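Long-range contact in uncharacterized protein (Parabacteroides merdae, PDB 4R7F), which is of unknown function but is built largely of immunoglobulin-like beta-sandwich domains, one of them related to the first domain of type 9 secretion system plug proteins: residues Val142-Val148 with Gln162-Asn168. Sequence-based numbering, arbitrary orientation.
Sequences VNISASV and QVSFNIN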
loop_
_atom_site.group_PDB
_atom_site.type_symbol
_atom_site.label_atom_id
_atom_site.label_comp_id
_atom_site.label_asym_id
_atom_site.label_seq_id
_atom_site.Cartn_x
_atom_site.Cartn_y
_atom_site.Cartn_z
ATOM N N VAL A 142 17.845 6.490 -11.385
ATOM C CA VAL A 142 17.412 5.232 -11.916
ATOM C C VAL A 142 16.075 4.852 -11.245
ATOM O O VAL A 142 15.744 5.337 -10.166
ATOM C CB VAL A 142 18.466 4.132 -11.698
ATOM C CG1 VAL A 142 19.809 4.542 -12.269
ATOM C CG2 VAL A 142 18.600 3.791 -10.219
ATOM N N ASN A 143 15.321 3.989 -11.903
ATOM C CA ASN A 143 14.009 3.530 -11.460
ATOM C C ASN A 143 14.201 2.064 -11.069
ATOM O O ASN A 143 14.988 1.350 -11.706
ATOM C CB ASN A 143 12.975 3.787 -12.606
ATOM C CG ASN A 143 11.811 2.813 -12.629
ATOM O OD1 ASN A 143 11.920 1.736 -13.208
ATOM N ND2 ASN A 143 10.673 3.205 -12.054
ATOM N N ILE A 144 13.531 1.610 -10.016
ATOM C CA ILE A 144 13.656 0.236 -9.578
ATOM C C ILE A 144 12.303 -0.431 -9.653
ATOM O O ILE A 144 11.360 0.023 -9.000
ATOM C CB ILE A 144 14.174 0.174 -8.132
ATOM C CG1 ILE A 144 15.538 0.865 -7.987
ATOM C CG2 ILE A 144 14.280 -1.274 -7.679
ATOM C CD1 ILE A 144 16.009 1.002 -6.533
ATOM N N SER A 145 12.184 -1.478 -10.467
ATOM C CA SER A 145 10.974 -2.308 -10.527
ATOM C C SER A 145 11.193 -3.536 -9.669
ATOM O O SER A 145 12.158 -4.237 -9.887
ATOM C CB SER A 145 10.675 -2.747 -11.963
ATOM O OG SER A 145 10.395 -1.634 -12.780
ATOM N N ALA A 146 10.288 -3.790 -8.720
ATOM C CA ALA A 146 10.494 -4.832 -7.714
ATOM C C ALA A 146 9.239 -5.651 -7.429
ATOM O O ALA A 146 8.142 -5.238 -7.742
ATOM C CB ALA A 146 11.031 -4.219 -6.428
ATOM N N SER A 147 9.432 -6.857 -6.897
ATOM C CA SER A 147 8.322 -7.645 -6.388
ATOM C C SER A 147 8.766 -8.460 -5.168
ATOM O O SER A 147 9.944 -8.694 -4.994
ATOM C CB SER A 147 7.749 -8.570 -7.472
ATOM O OG SER A 147 8.659 -9.603 -7.816
ATOM N N VAL A 148 7.800 -8.864 -4.339
ATOM C CA VAL A 148 8.020 -9.768 -3.224
ATOM C C VAL A 148 7.051 -10.911 -3.400
ATOM O O VAL A 148 5.853 -10.668 -3.591
ATOM C CB VAL A 148 7.708 -9.105 -1.869
ATOM C CG1 VAL A 148 8.251 -9.952 -0.734
ATOM C CG2 VAL A 148 8.371 -7.771 -1.784
ATOM N N GLN A 162 10.674 -13.794 -1.092
ATOM C CA GLN A 162 11.808 -13.467 -1.927
ATOM C C GLN A 162 11.568 -12.161 -2.656
ATOM O O GLN A 162 10.519 -11.954 -3.258
ATOM C CB GLN A 162 12.036 -14.594 -2.921
ATOM C CG GLN A 162 13.088 -14.327 -3.991
ATOM C CD GLN A 162 13.672 -15.636 -4.573
ATOM O OE1 GLN A 162 13.093 -16.708 -4.434
ATOM N NE2 GLN A 162 14.851 -15.543 -5.172
ATOM N N VAL A 163 12.574 -11.301 -2.606
ATOM C CA VAL A 163 12.587 -10.026 -3.323
ATOM C C VAL A 163 13.304 -10.146 -4.655
ATOM O O VAL A 163 14.368 -10.752 -4.758
ATOM C CB VAL A 163 13.378 -8.987 -2.529
ATOM C CG1 VAL A 163 13.398 -7.664 -3.263
ATOM C CG2 VAL A 163 12.775 -8.832 -1.137
ATOM N N SER A 164 12.721 -9.524 -5.661
ATOM C CA SER A 164 13.199 -9.619 -7.035
ATOM C C SER A 164 13.181 -8.178 -7.487
ATOM O O SER A 164 12.213 -7.462 -7.205
ATOM C CB SER A 164 12.238 -10.456 -7.905
ATOM O OG SER A 164 12.019 -11.797 -7.439
ATOM N N PHE A 165 14.244 -7.720 -8.141
ATOM C CA PHE A 165 14.212 -6.363 -8.690
ATOM C C PHE A 165 15.103 -6.129 -9.888
ATOM O O PHE A 165 16.047 -6.864 -10.101
ATOM C CB PHE A 165 14.464 -5.301 -7.604
ATOM C CG PHE A 165 15.892 -5.212 -7.133
ATOM C CD1 PHE A 165 16.352 -6.023 -6.106
ATOM C CD2 PHE A 165 16.758 -4.299 -7.690
ATOM C CE1 PHE A 165 17.667 -5.919 -5.657
ATOM C CE2 PHE A 165 18.079 -4.216 -7.276
ATOM C CZ PHE A 165 18.523 -5.015 -6.245
ATOM N N ASN A 166 14.793 -5.069 -10.635
ATOM C CA ASN A 166 15.578 -4.641 -11.808
ATOM C C ASN A 166 15.824 -3.184 -11.666
ATOM O O ASN A 166 14.943 -2.451 -11.251
ATOM C CB ASN A 166 14.829 -4.862 -13.121
ATOM C CG ASN A 166 14.371 -6.298 -13.276
ATOM O OD1 ASN A 166 15.119 -7.146 -13.734
ATOM N ND2 ASN A 166 13.139 -6.577 -12.846
ATOM N N ILE A 167 17.026 -2.772 -12.029
ATOM C CA ILE A 167 17.362 -1.393 -12.054
ATOM C C ILE A 167 17.244 -0.973 -13.492
ATOM O O ILE A 167 17.939 -1.500 -14.334
ATOM C CB ILE A 167 18.804 -1.167 -11.579
ATOM C CG1 ILE A 167 18.943 -1.659 -10.141
ATOM C CG2 ILE A 167 19.163 0.302 -11.709
ATOM C CD1 ILE A 167 20.363 -1.613 -9.633
ATOM N N ASN A 168 16.332 -0.042 -13.745
ATOM C CA ASN A 168 16.111 0.547 -15.045
ATOM C C ASN A 168 16.875 1.864 -15.198
ATOM O O ASN A 168 16.515 2.844 -14.597
ATOM C CB ASN A 168 14.606 0.750 -15.220
ATOM C CG ASN A 168 13.814 -0.550 -15.025
ATOM O OD1 ASN A 168 14.198 -1.609 -15.514
ATOM N ND2 ASN A 168 12.709 -0.457 -14.316
#
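Asn-168 meets Asn-143 through both backbone and side chain. Their backbones form a hydrogen-bonded antiparallel pair: Asn-168 N gives to Asn-143 O at 2.8 Å, and Asn-143 N gives to Asn-168 O. In one of the two conformers modelled for Asn-143, the side chains lie alongside and point the same way, their amide planes 17° apart. There Asn-168 ND2 donates to Asn-143 OD1 at 2.6 Å, nearly straight (174°) and in the plane of its own amide. In this conformer chi1 (151°) carries the Asn-143 amide back toward the other strand, and rotation about the next bond turns OD1 to Asn-168. Gln-207 NE2 holds Asn-168 OD1. An alanine in place of Asn-168 would probably leave Gln-207 NE2 without its acceptor and Asn-143 OD1, in that conformer, without its donor across the hairpin.

In one of its two conformers, Ser-145 OG lies 3.0 Å from Asn-168 ND2; it is hydrogen-bonded to Ser-147 OG of the second subunit. Asn-166 N gives to Ser-145 O at 2.9 Å. Ser-147 N gives to Ser-164 O, also at 2.9 Å. Ser-147 OG lies 3.7 Å from Ser-164 CB and bonds to Ser-145 OG of the second subunit. On the other side of the sheet, Ala-146 CB packs on Phe-165 CB at 3.8 Å, and Ile-144 CG2 sits 3.9 Å from Phe-165 CD2. That side faces strands 373-380 and 389-397, as in a beta sandwich. The chemistry thus implies a two-sided hairpin: apolar toward the sandwich interior, polar toward the subunit interface.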